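Local atomic coordinates of DNA-3-methyladenine glycosidase II, putative (PDB entry 2YG9), a protein that belongs to the helix-hairpin-helix (HhH-GPD) superfamily of base excision DNA repair proteins and has a fold of helices and loops. Residues 24-29 / 201-206; 47-52 / 215-220; 67-72 / 116-121; 161-166 / 170-175; 178-183 / 209-214. All coordinates share one frame; numbering follows the deposited sequence. Where two conformers were deposited one is given.

Contact 1: 24-29 / 201-206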
# COMPACT_ATOMS: atom_id res chain seq x y z
N PRO A 24 -6.28 7.51 -12.45
CA PRO A 24 -5.78 6.24 -12.93
C PRO A 24 -4.30 5.99 -12.57
O PRO A 24 -3.53 6.93 -12.41
CB PRO A 24 -5.95 6.34 -14.44
CG PRO A 24 -5.90 7.77 -14.74
CD PRO A 24 -6.58 8.42 -13.56
N PRO A 25 -3.91 4.72 -12.45
CA PRO A 25 -2.49 4.42 -12.27
C PRO A 25 -1.64 5.00 -13.39
O PRO A 25 -2.08 5.04 -14.58
CB PRO A 25 -2.43 2.89 -12.35
CG PRO A 25 -3.84 2.44 -11.99
CD PRO A 25 -4.74 3.50 -12.48
N LEU A 26 -0.46 5.46 -13.03
CA LEU A 26 0.50 5.92 -14.00
C LEU A 26 0.93 4.73 -14.86
O LEU A 26 1.05 3.60 -14.37
CB LEU A 26 1.73 6.58 -13.33
CG LEU A 26 1.51 7.67 -12.29
CD1 LEU A 26 2.87 8.27 -11.79
CD2 LEU A 26 0.62 8.76 -12.83
N THR A 27 1.18 5.00 -16.13
CA THR A 27 1.68 3.99 -17.03
C THR A 27 3.17 4.24 -17.34
O THR A 27 3.87 3.35 -17.81
CB THR A 27 0.82 3.91 -18.34
OG1 THR A 27 0.82 5.18 -18.98
CG2 THR A 27 -0.62 3.54 -18.02
N ASP A 28 3.61 5.46 -17.05
CA ASP A 28 5.02 5.83 -17.09
C ASP A 28 5.19 6.99 -16.09
O ASP A 28 4.22 7.65 -15.74
CB ASP A 28 5.44 6.25 -18.51
CG ASP A 28 4.94 7.64 -18.88
OD1 ASP A 28 5.62 8.63 -18.55
OD2 ASP A 28 3.88 7.73 -19.53
N HIS A 29 6.42 7.20 -15.63
CA HIS A 29 6.73 8.22 -14.61
C HIS A 29 7.31 9.57 -15.09
O HIS A 29 7.72 10.38 -14.27
CB HIS A 29 7.74 7.64 -13.61
CG HIS A 29 7.20 6.51 -12.80
ND1 HIS A 29 8.01 5.68 -12.05
CD2 HIS A 29 5.93 6.05 -12.64
CE1 HIS A 29 7.27 4.76 -11.46
NE2 HIS A 29 6.00 4.96 -11.81
N ALA A 201 0.86 16.55 -5.20
CA ALA A 201 -0.38 16.15 -5.90
C ALA A 201 -0.34 16.60 -7.36
O ALA A 201 0.12 17.67 -7.62
CB ALA A 201 -1.57 16.74 -5.19
N PRO A 202 -0.82 15.77 -8.31
CA PRO A 202 -1.47 14.46 -8.18
C PRO A 202 -0.55 13.22 -8.21
O PRO A 202 -1.01 12.13 -8.63
CB PRO A 202 -2.37 14.44 -9.41
CG PRO A 202 -1.52 15.04 -10.44
CD PRO A 202 -0.83 16.21 -9.71
N TYR A 203 0.68 13.38 -7.70
CA TYR A 203 1.70 12.31 -7.76
C TYR A 203 2.29 12.06 -6.37
O TYR A 203 3.47 11.85 -6.22
CB TYR A 203 2.81 12.67 -8.77
CG TYR A 203 2.29 13.04 -10.15
CD1 TYR A 203 1.67 12.09 -10.96
CD2 TYR A 203 2.39 14.36 -10.63
CE1 TYR A 203 1.16 12.44 -12.22
CE2 TYR A 203 1.90 14.70 -11.88
CZ TYR A 203 1.29 13.74 -12.67
OH TYR A 203 0.85 14.07 -13.93
N ARG A 204 1.44 12.07 -5.36
CA ARG A 204 1.91 11.83 -3.98
C ARG A 204 2.40 10.41 -3.76
O ARG A 204 3.25 10.19 -2.90
CB ARG A 204 0.82 12.24 -3.00
CG ARG A 204 0.92 13.71 -2.69
CD ARG A 204 -0.20 14.20 -1.84
NE ARG A 204 -1.51 14.17 -2.52
CZ ARG A 204 -2.61 14.66 -1.97
NH1 ARG A 204 -2.55 15.20 -0.76
NH2 ARG A 204 -3.76 14.63 -2.62
N SER A 205 1.88 9.45 -4.55
CA SER A 205 2.33 8.05 -4.43
C SER A 205 3.79 7.91 -4.85
O SER A 205 4.57 7.35 -4.13
CB SER A 205 1.47 7.07 -5.26
OG SER A 205 0.16 7.00 -4.75
N LEU A 206 4.15 8.43 -6.02
CA LEU A 206 5.55 8.33 -6.45
C LEU A 206 6.48 9.16 -5.58
O LEU A 206 7.60 8.72 -5.30
CB LEU A 206 5.71 8.68 -7.96
CG LEU A 206 7.08 8.46 -8.61
CD1 LEU A 206 7.47 6.96 -8.62
CD2 LEU A 206 7.13 9.07 -10.04
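Leu206 lies over a face of the imidazole of His29, while Leu26 meets the ring of Tyr203 at its edge, so the two aromatic groups are approached in different ways. For His29 the evidence is a CH-pi contact: Leu206 CD1 sits 3.8 Å from the ring centroid, 22° off the normal, displaced toward the rim. Both branches of the leucine take part. Its CD1 is 3.6 Å from His29 CE1, and Leu206 CD2 lies 3.8 Å from His29 CG. The chi1 of Leu206, -172°, sets CG anti to the backbone N and sends the fork across to the histidine. At the second pair the side chains cross at about a right angle. Leu26 CD2 comes in the plane of the phenol ring, 3.8 Å from Tyr203 CE1, and Leu26 CD1 follows at 4.1 Å from Tyr203 CD1. Pro202 CG covers one face of that ring, and His35 packs on it edge-to-face. Ala32 of helix 30-36 touches Leu26, Tyr203 and Leu206 alike, and the Tyr203 side chain is about 4 Å from a bound nickel (II) ion. His29 and Tyr203 each stand at the N-cap position of a helix, 30-36 and 204-219. The N-terminal arm is thereby packed on the start of the last helix, consistent with the HhH-GPD fold, in which N-terminal and C-terminal parts of the chain commonly come together in one of two helical domains.

Contact 2: 47-52 / 215-220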
# COMPACT_ATOMS: atom_id res chain seq x y z
N SER A 47 16.94 12.44 -8.82
CA SER A 47 18.22 12.16 -9.53
C SER A 47 19.14 11.26 -8.72
O SER A 47 19.77 10.37 -9.30
CB SER A 47 18.95 13.41 -10.02
OG SER A 47 19.35 14.20 -8.95
N LEU A 48 19.18 11.43 -7.40
CA LEU A 48 20.02 10.58 -6.55
C LEU A 48 19.51 9.13 -6.51
O LEU A 48 20.31 8.19 -6.38
CB LEU A 48 20.18 11.13 -5.12
CG LEU A 48 21.11 12.35 -4.97
CD1 LEU A 48 20.90 13.07 -3.66
CD2 LEU A 48 22.58 11.94 -5.16
N CYS A 49 18.19 8.96 -6.56
CA CYS A 49 17.61 7.62 -6.39
C CYS A 49 17.41 6.93 -7.73
O CYS A 49 17.36 5.71 -7.80
CB CYS A 49 16.32 7.66 -5.56
SG CYS A 49 16.56 8.17 -3.87
N GLY A 50 17.33 7.71 -8.81
CA GLY A 50 17.13 7.16 -10.13
C GLY A 50 15.68 6.75 -10.40
O GLY A 50 14.72 7.24 -9.78
N GLU A 51 15.52 5.84 -11.36
CA GLU A 51 14.20 5.42 -11.80
C GLU A 51 13.63 4.33 -10.91
O GLU A 51 14.35 3.48 -10.42
CB GLU A 51 14.25 4.93 -13.24
CG GLU A 51 12.91 5.06 -13.94
CD GLU A 51 12.75 6.43 -14.61
OE1 GLU A 51 13.61 6.69 -15.50
OE2 GLU A 51 11.79 7.21 -14.27
N LEU A 52 12.33 4.41 -10.67
CA LEU A 52 11.58 3.42 -9.89
C LEU A 52 10.63 2.69 -10.83
O LEU A 52 10.10 3.29 -11.75
CB LEU A 52 10.79 4.10 -8.78
CG LEU A 52 11.52 4.90 -7.71
CD1 LEU A 52 10.57 5.47 -6.66
CD2 LEU A 52 12.57 4.01 -7.08
N SER A 215 15.45 7.03 1.82
CA SER A 215 15.79 6.52 3.13
C SER A 215 16.71 5.31 2.99
O SER A 215 17.68 5.18 3.70
CB SER A 215 14.54 6.15 3.92
OG SER A 215 14.91 5.46 5.11
N ALA A 216 16.35 4.40 2.10
CA ALA A 216 17.14 3.23 1.74
C ALA A 216 18.54 3.63 1.23
O ALA A 216 19.56 3.06 1.65
CB ALA A 216 16.34 2.40 0.65
N ARG A 217 18.59 4.67 0.41
CA ARG A 217 19.83 5.26 -0.08
C ARG A 217 20.75 5.74 1.04
O ARG A 217 21.93 5.42 1.03
CB ARG A 217 19.54 6.38 -1.07
CG ARG A 217 20.75 6.91 -1.85
CD ARG A 217 20.33 8.09 -2.68
NE ARG A 217 19.99 9.23 -1.84
CZ ARG A 217 20.87 10.04 -1.25
NH1 ARG A 217 22.18 9.86 -1.42
NH2 ARG A 217 20.44 11.02 -0.47
N MET A 218 20.19 6.48 2.00
CA MET A 218 20.90 6.90 3.20
C MET A 218 21.30 5.69 4.07
O MET A 218 22.41 5.65 4.57
CB MET A 218 20.03 7.87 4.02
CG MET A 218 19.76 9.24 3.36
SD MET A 218 21.26 10.07 2.76
CE MET A 218 22.15 10.55 4.25
N GLN A 219 20.41 4.71 4.23
CA GLN A 219 20.74 3.54 5.05
C GLN A 219 21.87 2.71 4.43
O GLN A 219 22.56 1.97 5.13
CB GLN A 219 19.49 2.71 5.35
CG GLN A 219 18.56 3.40 6.37
CD GLN A 219 17.27 2.65 6.62
OE1 GLN A 219 16.20 3.10 6.23
NE2 GLN A 219 17.36 1.52 7.29
N ALA A 220 22.08 2.89 3.12
CA ALA A 220 23.18 2.29 2.35
C ALA A 220 24.47 3.12 2.36
O ALA A 220 25.46 2.71 1.76
CB ALA A 220 22.73 1.97 0.89
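Arg217 has 83 Å² of its surface buried here, far more than Leu48 with 44 Å² and Cys49 with 27 Å², and its long side chain is the element the other two pack against. Leu48 covers it in two places. Its CB lies 3.8 Å from Arg217 NE, and its methyl CD1 stands over one face of the guanidinium, 3.8 Å from Arg217 NH2 and offset toward the rim. Cys49 approaches differently, from the edge and near the guanidinium plane, with SG 4.0 Å from Arg217 CD. That same CD is 3.7 Å from the backbone oxygen of Leu48. In Arg217 chi1 and chi2 are extended; the bend at chi3 (68°) swings the end of the chain aside, and chi4 (78°) turns the guanidinium plane so that one face meets Leu48 CD1. The polar end has a partner outside the two segments, since NH1 donates to the carbonyl of Ala223; the C-terminal residue Leu225 also touches both Leu48 and Arg217. Helix 40-49 stops right after Cys49, where Gly50 takes a positive phi and its carbonyl oxygen meets the Tyr210 hydroxyl. Chemically, the segments are joined by van der Waals contact alone: leucine carbons, a thiol sulfur and a carbonyl oxygen line the arginine's stem, and a leucine methyl lies over one face, while the Ala223 carbonyl accepts a bond from NH1 at this surface site.

Contact 3: 67-72 / 116-121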
# COMPACT_ATOMS: atom_id res chain seq x y z
N ARG A 67 -2.49 -11.16 0.94
CA ARG A 67 -1.01 -11.23 0.94
C ARG A 67 -0.40 -10.20 1.90
O ARG A 67 0.47 -10.52 2.67
CB ARG A 67 -0.41 -11.00 -0.46
CG ARG A 67 1.07 -11.39 -0.54
CD ARG A 67 1.70 -10.95 -1.82
NE ARG A 67 1.39 -11.84 -2.94
CZ ARG A 67 2.08 -12.95 -3.26
NH1 ARG A 67 3.12 -13.37 -2.53
NH2 ARG A 67 1.71 -13.67 -4.31
N SER A 68 -0.90 -8.97 1.82
CA SER A 68 -0.38 -7.87 2.63
C SER A 68 -0.54 -8.19 4.13
O SER A 68 0.43 -8.14 4.90
CB SER A 68 -1.12 -6.57 2.25
OG SER A 68 -0.95 -5.57 3.25
N VAL A 69 -1.75 -8.58 4.50
CA VAL A 69 -2.10 -8.89 5.87
C VAL A 69 -1.23 -10.04 6.40
O VAL A 69 -0.60 -9.93 7.46
CB VAL A 69 -3.60 -9.25 5.99
CG1 VAL A 69 -3.94 -9.82 7.35
CG2 VAL A 69 -4.45 -8.02 5.68
N ALA A 70 -1.22 -11.12 5.66
CA ALA A 70 -0.45 -12.31 6.02
C ALA A 70 1.03 -12.05 6.19
O ALA A 70 1.64 -12.61 7.09
CB ALA A 70 -0.66 -13.40 5.00
N GLY A 71 1.60 -11.21 5.33
CA GLY A 71 3.01 -10.90 5.38
C GLY A 71 3.49 -9.93 6.45
O GLY A 71 4.68 -9.80 6.62
N GLN A 72 2.58 -9.23 7.14
CA GLN A 72 2.94 -8.15 8.07
C GLN A 72 3.85 -8.63 9.20
O GLN A 72 3.59 -9.65 9.81
CB GLN A 72 1.68 -7.44 8.63
CG GLN A 72 1.11 -6.40 7.67
CD GLN A 72 -0.25 -5.80 8.10
OE1 GLN A 72 -0.88 -6.27 9.04
NE2 GLN A 72 -0.67 -4.75 7.40
N VAL A 116 -5.70 -14.15 11.26
CA VAL A 116 -6.87 -15.03 11.01
C VAL A 116 -8.17 -14.25 10.96
O VAL A 116 -8.98 -14.38 10.04
CB VAL A 116 -6.98 -16.21 12.04
CG1 VAL A 116 -8.31 -16.99 11.89
CG2 VAL A 116 -5.80 -17.14 11.88
N ARG A 117 -8.36 -13.40 11.95
CA ARG A 117 -9.57 -12.62 12.11
C ARG A 117 -9.74 -11.61 11.00
O ARG A 117 -10.85 -11.43 10.45
CB ARG A 117 -9.53 -11.88 13.46
CG ARG A 117 -10.63 -10.85 13.66
CD ARG A 117 -10.61 -10.25 15.09
NE ARG A 117 -10.93 -11.26 16.10
CZ ARG A 117 -12.15 -11.77 16.34
NH1 ARG A 117 -13.20 -11.39 15.61
NH2 ARG A 117 -12.31 -12.68 17.32
N THR A 118 -8.66 -10.92 10.69
CA THR A 118 -8.63 -9.96 9.58
C THR A 118 -8.96 -10.62 8.25
O THR A 118 -9.83 -10.18 7.53
CB THR A 118 -7.23 -9.30 9.49
OG1 THR A 118 -6.98 -8.56 10.69
CG2 THR A 118 -7.13 -8.39 8.28
N VAL A 119 -8.26 -11.70 7.94
CA VAL A 119 -8.55 -12.51 6.74
C VAL A 119 -9.99 -13.06 6.69
O VAL A 119 -10.65 -12.96 5.65
CB VAL A 119 -7.53 -13.67 6.53
CG1 VAL A 119 -7.92 -14.49 5.32
CG2 VAL A 119 -6.09 -13.13 6.34
N GLN A 120 -10.49 -13.61 7.80
CA GLN A 120 -11.89 -13.99 7.84
C GLN A 120 -12.83 -12.83 7.62
O GLN A 120 -13.84 -12.96 6.95
CB GLN A 120 -12.22 -14.70 9.13
CG GLN A 120 -11.47 -16.05 9.23
CD GLN A 120 -11.64 -16.72 10.56
OE1 GLN A 120 -11.78 -16.06 11.59
NE2 GLN A 120 -11.74 -18.05 10.53
N ALA A 121 -12.47 -11.68 8.20
CA ALA A 121 -13.30 -10.50 8.13
C ALA A 121 -13.38 -9.99 6.70
O ALA A 121 -14.46 -9.61 6.23
CB ALA A 121 -12.78 -9.44 9.09
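Thr118 OG1 is hydrogen-bonded with two backbone oxygens, those of Pro152 and Ala114, while the methyl on the same CB packs against Val69. The torsion explains this division: chi1 of -63° places OG1 beside the backbone N and CG2 anti to it, which turns the hydroxyl into its own helix and the loop that carries Pro152 and the methyl across to helix 61-71. Thr118 CG2 touches both branches of the valine, 3.6 Å from Val69 CG1 and 3.8 Å from Val69 CG2. The two side chains run at a slant to each other, and Thr118 CB adds a longer approach of 4.0 Å to Val69 CG1. Val119 supplies the remaining neighbour, its CG2 lying 4.1 Å from that same Val69 CG1. The CG1 methyl of Val69 thus meets two consecutive residues of helix 113-127, and the CA atoms of Val69 and Val119 approach to 7.4 Å. A polar link lies beside this apolar one: Lys115 NZ is hydrogen-bonded to the carbonyls of Ala70 and Gln72, where helix 61-71 ends. Ile154 also touches Thr118, so the threonine is enclosed by the loop as well. All three touching residues are buried, and the total area is modest at 121 Å². The chemistry is a division of labour: the buried hydroxyl, with one proton to give, is shared between two carbonyls, leaving the methyls to make the interface.

Contact 4: 161-166 / 170-175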
# COMPACT_ATOMS: atom_id res chain seq x y z
N MET A 161 -1.48 1.88 2.08
CA MET A 161 -0.42 1.12 1.45
C MET A 161 -1.02 0.21 0.36
O MET A 161 -0.40 -0.06 -0.67
CB MET A 161 0.27 0.25 2.51
CG MET A 161 1.21 0.96 3.49
SD MET A 161 2.37 2.08 2.70
CE MET A 161 1.56 3.64 2.84
N PHE A 162 -2.20 -0.31 0.63
CA PHE A 162 -2.93 -1.16 -0.33
C PHE A 162 -3.33 -0.39 -1.62
O PHE A 162 -3.15 -0.84 -2.76
CB PHE A 162 -4.13 -1.79 0.38
CG PHE A 162 -5.01 -2.63 -0.51
CD1 PHE A 162 -4.60 -3.89 -0.92
CD2 PHE A 162 -6.21 -2.15 -0.96
CE1 PHE A 162 -5.41 -4.66 -1.77
CE2 PHE A 162 -7.03 -2.92 -1.78
CZ PHE A 162 -6.65 -4.17 -2.15
N LEU A 163 -3.88 0.79 -1.43
CA LEU A 163 -4.15 1.68 -2.55
C LEU A 163 -2.90 1.97 -3.36
O LEU A 163 -2.93 1.88 -4.61
CB LEU A 163 -4.74 3.01 -2.03
CG LEU A 163 -6.27 3.15 -1.95
CD1 LEU A 163 -6.88 2.06 -1.13
CD2 LEU A 163 -6.58 4.52 -1.36
N LEU A 164 -1.80 2.31 -2.67
CA LEU A 164 -0.58 2.71 -3.35
C LEU A 164 0.09 1.54 -4.06
O LEU A 164 0.37 1.61 -5.27
CB LEU A 164 0.36 3.42 -2.38
CG LEU A 164 1.59 4.20 -2.89
CD1 LEU A 164 2.04 5.10 -1.71
CD2 LEU A 164 2.76 3.31 -3.38
N PHE A 165 0.33 0.46 -3.32
CA PHE A 165 1.06 -0.65 -3.86
C PHE A 165 0.22 -1.69 -4.59
O PHE A 165 0.71 -2.24 -5.57
CB PHE A 165 1.92 -1.33 -2.81
CG PHE A 165 3.06 -0.50 -2.35
CD1 PHE A 165 4.20 -0.35 -3.14
CD2 PHE A 165 3.01 0.15 -1.14
CE1 PHE A 165 5.28 0.41 -2.69
CE2 PHE A 165 4.08 0.90 -0.70
CZ PHE A 165 5.20 1.04 -1.48
N ALA A 166 -1.00 -1.99 -4.15
CA ALA A 166 -1.79 -3.05 -4.84
C ALA A 166 -2.59 -2.46 -5.99
O ALA A 166 -2.55 -2.95 -7.14
CB ALA A 166 -2.73 -3.80 -3.86
N PRO A 170 -2.18 6.74 -7.85
CA PRO A 170 -1.06 7.69 -7.96
C PRO A 170 -0.94 8.83 -6.94
O PRO A 170 0.08 9.54 -6.94
CB PRO A 170 -1.32 8.30 -9.32
CG PRO A 170 -2.80 8.42 -9.36
CD PRO A 170 -3.28 7.12 -8.76
N ASP A 171 -1.92 9.04 -6.07
CA ASP A 171 -1.94 10.26 -5.32
C ASP A 171 -2.17 10.04 -3.81
O ASP A 171 -3.02 10.68 -3.17
CB ASP A 171 -2.98 11.23 -5.90
CG ASP A 171 -2.78 12.63 -5.40
OD1 ASP A 171 -1.63 12.99 -5.05
OD2 ASP A 171 -3.76 13.36 -5.31
N VAL A 172 -1.37 9.13 -3.25
CA VAL A 172 -1.50 8.72 -1.86
C VAL A 172 -0.27 9.11 -1.04
O VAL A 172 0.81 8.60 -1.28
CB VAL A 172 -1.65 7.20 -1.74
CG1 VAL A 172 -1.84 6.81 -0.21
CG2 VAL A 172 -2.83 6.65 -2.62
N PHE A 173 -0.45 10.00 -0.07
CA PHE A 173 0.55 10.24 0.94
C PHE A 173 -0.04 9.79 2.26
O PHE A 173 -0.99 10.38 2.73
CB PHE A 173 0.95 11.71 1.03
CG PHE A 173 2.02 11.98 2.07
CD1 PHE A 173 3.36 11.77 1.78
CD2 PHE A 173 1.69 12.38 3.34
CE1 PHE A 173 4.34 11.95 2.75
CE2 PHE A 173 2.66 12.61 4.29
CZ PHE A 173 3.98 12.37 3.99
N SER A 174 0.57 8.77 2.84
CA SER A 174 0.23 8.23 4.13
C SER A 174 0.89 9.02 5.27
O SER A 174 2.05 8.85 5.59
CB SER A 174 0.61 6.75 4.15
OG SER A 174 0.06 6.09 5.27
N SER A 175 0.09 9.88 5.93
CA SER A 175 0.56 10.77 6.96
C SER A 175 0.85 10.01 8.26
O SER A 175 1.52 10.54 9.13
CB SER A 175 -0.45 11.83 7.22
OG SER A 175 -1.56 11.22 7.87
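Met161, Leu163 and Leu164 belong to helix 156-166, probably the second helix of the helix-hairpin-helix motif after which the family is named, and they pack on Val172 and Ser174 of the chain that folds back along it. The tightest point is at the Met161 end. There CE comes to 3.5 Å from Ser174 CB and 3.8 Å from Ser174 OG, although CB of the methionine points away from the loop. Bends at chi2 (-48°) and chi3 (96°) bring the terminal methyl round, and Met161 is the touching residue that remains partly exposed. Leu163, Leu164 and Val172 are buried, and their side-chain carbons keep a wider spacing. Val172 gives up 80 Å² of surface, yet Leu163 CB is 4.2 Å from Val172 CG2, and Leu164 CD1 is equally 4.2 Å from Val172 CB.

Val172 and Ser174 turn toward the helix and Phe173 between them away, as expected of an extended chain. Phe173 packs instead on Thr197 and Trp200 of helix 193-200. In contrast to the buried leucines and valine, Asp171 is partly exposed, and it forms a salt bridge with Arg204. Within the helix, Leu164 CD2 lies over the centre of the Phe165 ring, whose edge receives Met161 SD. Ser174 OG is hydrogen-bonded to Glu160 OE1, which anchors the residue that meets the methionine. The backbone oxygen of Val172 is held by Ser208 OG, and Leu164 CD1 stands 3.7 Å from that same Val172 O.

Contact 5: 178-183 / 209-214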
# COMPACT_ATOMS: atom_id res chain seq x y z
N LEU A 178 5.57 6.41 9.45
CA LEU A 178 6.65 7.04 10.20
C LEU A 178 7.81 7.41 9.32
O LEU A 178 8.36 8.46 9.49
CB LEU A 178 7.12 6.13 11.36
CG LEU A 178 8.22 6.63 12.32
CD1 LEU A 178 7.86 7.86 13.13
CD2 LEU A 178 8.65 5.49 13.26
N ALA A 179 8.18 6.57 8.35
CA ALA A 179 9.31 6.85 7.53
C ALA A 179 9.05 8.03 6.58
O ALA A 179 9.91 8.85 6.37
CB ALA A 179 9.77 5.59 6.76
N LEU A 180 7.84 8.14 6.05
CA LEU A 180 7.49 9.28 5.22
C LEU A 180 7.55 10.57 6.07
O LEU A 180 8.15 11.57 5.68
CB LEU A 180 6.10 9.11 4.62
CG LEU A 180 5.92 8.00 3.59
CD1 LEU A 180 4.48 8.02 3.14
CD2 LEU A 180 6.93 8.12 2.37
N ARG A 181 6.94 10.54 7.25
CA ARG A 181 6.92 11.71 8.09
C ARG A 181 8.31 12.14 8.58
O ARG A 181 8.59 13.34 8.71
CB ARG A 181 5.96 11.48 9.27
CG ARG A 181 4.50 11.31 8.84
CD ARG A 181 3.90 12.59 8.26
NE ARG A 181 3.88 13.66 9.27
CZ ARG A 181 2.93 13.82 10.20
NH1 ARG A 181 1.90 13.01 10.31
NH2 ARG A 181 3.05 14.81 11.07
N GLN A 182 9.17 11.17 8.86
CA GLN A 182 10.58 11.43 9.28
C GLN A 182 11.39 12.05 8.16
O GLN A 182 12.17 12.97 8.42
CB GLN A 182 11.27 10.16 9.76
CG GLN A 182 10.81 9.73 11.18
CD GLN A 182 11.41 8.39 11.61
OE1 GLN A 182 11.81 7.55 10.77
NE2 GLN A 182 11.47 8.18 12.91
N GLY A 183 11.10 11.59 6.93
CA GLY A 183 11.65 12.14 5.71
C GLY A 183 11.24 13.57 5.42
O GLY A 183 12.07 14.38 5.01
N ARG A 209 7.12 7.02 -2.69
CA ARG A 209 8.08 5.98 -3.05
C ARG A 209 9.52 6.52 -3.14
O ARG A 209 10.48 5.82 -2.74
CB ARG A 209 7.65 5.31 -4.36
CG ARG A 209 6.37 4.47 -4.18
CD ARG A 209 5.93 3.87 -5.52
NE ARG A 209 6.95 2.95 -6.04
CZ ARG A 209 7.13 2.60 -7.32
NH1 ARG A 209 6.41 3.15 -8.29
NH2 ARG A 209 8.08 1.75 -7.64
N TYR A 210 9.67 7.75 -3.61
CA TYR A 210 11.00 8.39 -3.61
C TYR A 210 11.49 8.73 -2.22
O TYR A 210 12.68 8.63 -1.95
CB TYR A 210 11.05 9.61 -4.55
CG TYR A 210 11.38 9.25 -5.98
CD1 TYR A 210 12.66 8.77 -6.33
CD2 TYR A 210 10.43 9.32 -6.97
CE1 TYR A 210 12.97 8.39 -7.65
CE2 TYR A 210 10.73 8.95 -8.29
CZ TYR A 210 12.00 8.49 -8.62
OH TYR A 210 12.24 8.13 -9.94
N LEU A 211 10.61 9.15 -1.31
CA LEU A 211 11.03 9.29 0.09
C LEU A 211 11.54 7.98 0.72
O LEU A 211 12.57 7.96 1.44
CB LEU A 211 9.91 9.90 0.95
CG LEU A 211 9.57 11.39 0.74
CD1 LEU A 211 8.44 11.77 1.68
CD2 LEU A 211 10.81 12.27 0.95
N TRP A 212 10.83 6.88 0.47
CA TRP A 212 11.29 5.59 0.99
C TRP A 212 12.60 5.19 0.30
O TRP A 212 13.50 4.59 0.92
CB TRP A 212 10.22 4.50 0.77
CG TRP A 212 9.00 4.60 1.67
CD1 TRP A 212 9.00 4.80 3.01
CD2 TRP A 212 7.63 4.50 1.27
NE1 TRP A 212 7.70 4.80 3.49
CE2 TRP A 212 6.84 4.62 2.44
CE3 TRP A 212 6.98 4.27 0.05
CZ2 TRP A 212 5.44 4.56 2.42
CZ3 TRP A 212 5.58 4.21 0.04
CH2 TRP A 212 4.84 4.37 1.21
N ALA A 213 12.71 5.51 -0.99
CA ALA A 213 13.92 5.15 -1.73
C ALA A 213 15.12 5.94 -1.18
O ALA A 213 16.21 5.43 -1.06
CB ALA A 213 13.75 5.38 -3.25
N ASN A 214 14.88 7.20 -0.82
CA ASN A 214 15.95 8.04 -0.32
C ASN A 214 16.39 7.56 1.05
O ASN A 214 17.58 7.66 1.41
CB ASN A 214 15.49 9.51 -0.30
CG ASN A 214 16.61 10.46 -0.01
OD1 ASN A 214 16.65 11.15 1.03
ND2 ASN A 214 17.56 10.49 -0.91
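Leu180 lies over a face of the Trp212 indole, and this pair is the heart of the contact. Leu180 CD2 is 3.6 Å from the centroid of the five-membered ring and 17° off its normal, a CH-pi geometry; its shortest approach is 3.5 Å, to Trp212 CE2. The other methyl extends the cover to the six-membered ring, with Leu180 CD1 3.7 Å from Trp212 CZ2. A chi1 of -68°, which sets CG of Leu180 anti to its carbonyl carbon, carries both branches toward the indole although the CB itself is not aimed at helix 204-219. Ala179 attends to the edge: its CB lies in the indole plane, 3.9 Å from CD1 of Trp212. Leu211 packs beside the same methyl of Leu180, its CB 3.8 Å from Leu180 CD2, and reaches onward to Val184 and Leu187.

The next shell holds the ring in position. Asp177 OD1 is hydrogen-bonded both to Trp212 NE1 and to Leu180 N, so one side-chain oxygen links the indole N-H to the helix whose leucine covers it. Met161 and Leu164 of helix 156-166 touch Trp212 as well. The axes of segments 178-183 and 209-214 pass 9.3 Å apart at 82°, with CA atoms of Leu180 and Leu211 6.2 Å apart. Such a nearly perpendicular helix crossing, sealed by leucines and a tryptophan, belongs to the all-helical architecture of an HhH-GPD protein.

Overall arrangement
From the N terminus, contact 1 opens at 24-29 and contact 2 at 47-52, and both close on helix 204-219, contact 2 farther along it; their segments alternate, so the loops cross. Contact 3 is nested inside both, joining helices 61-71 and 113-127 on the other side of the chain's centre, with nearest atoms about 15 Å from contact 1 and about 17 Å from contact 2. Next comes contact 4, a short turn-back after helix 156-166, also nested in both. Contact 5 follows in series, ties helix 178-187 to helix 204-219, lies within contact 2 and crosses contact 1. Helix 204-219 thus links contacts 1, 2 and 5, and contact 4 touches contacts 1 and 5.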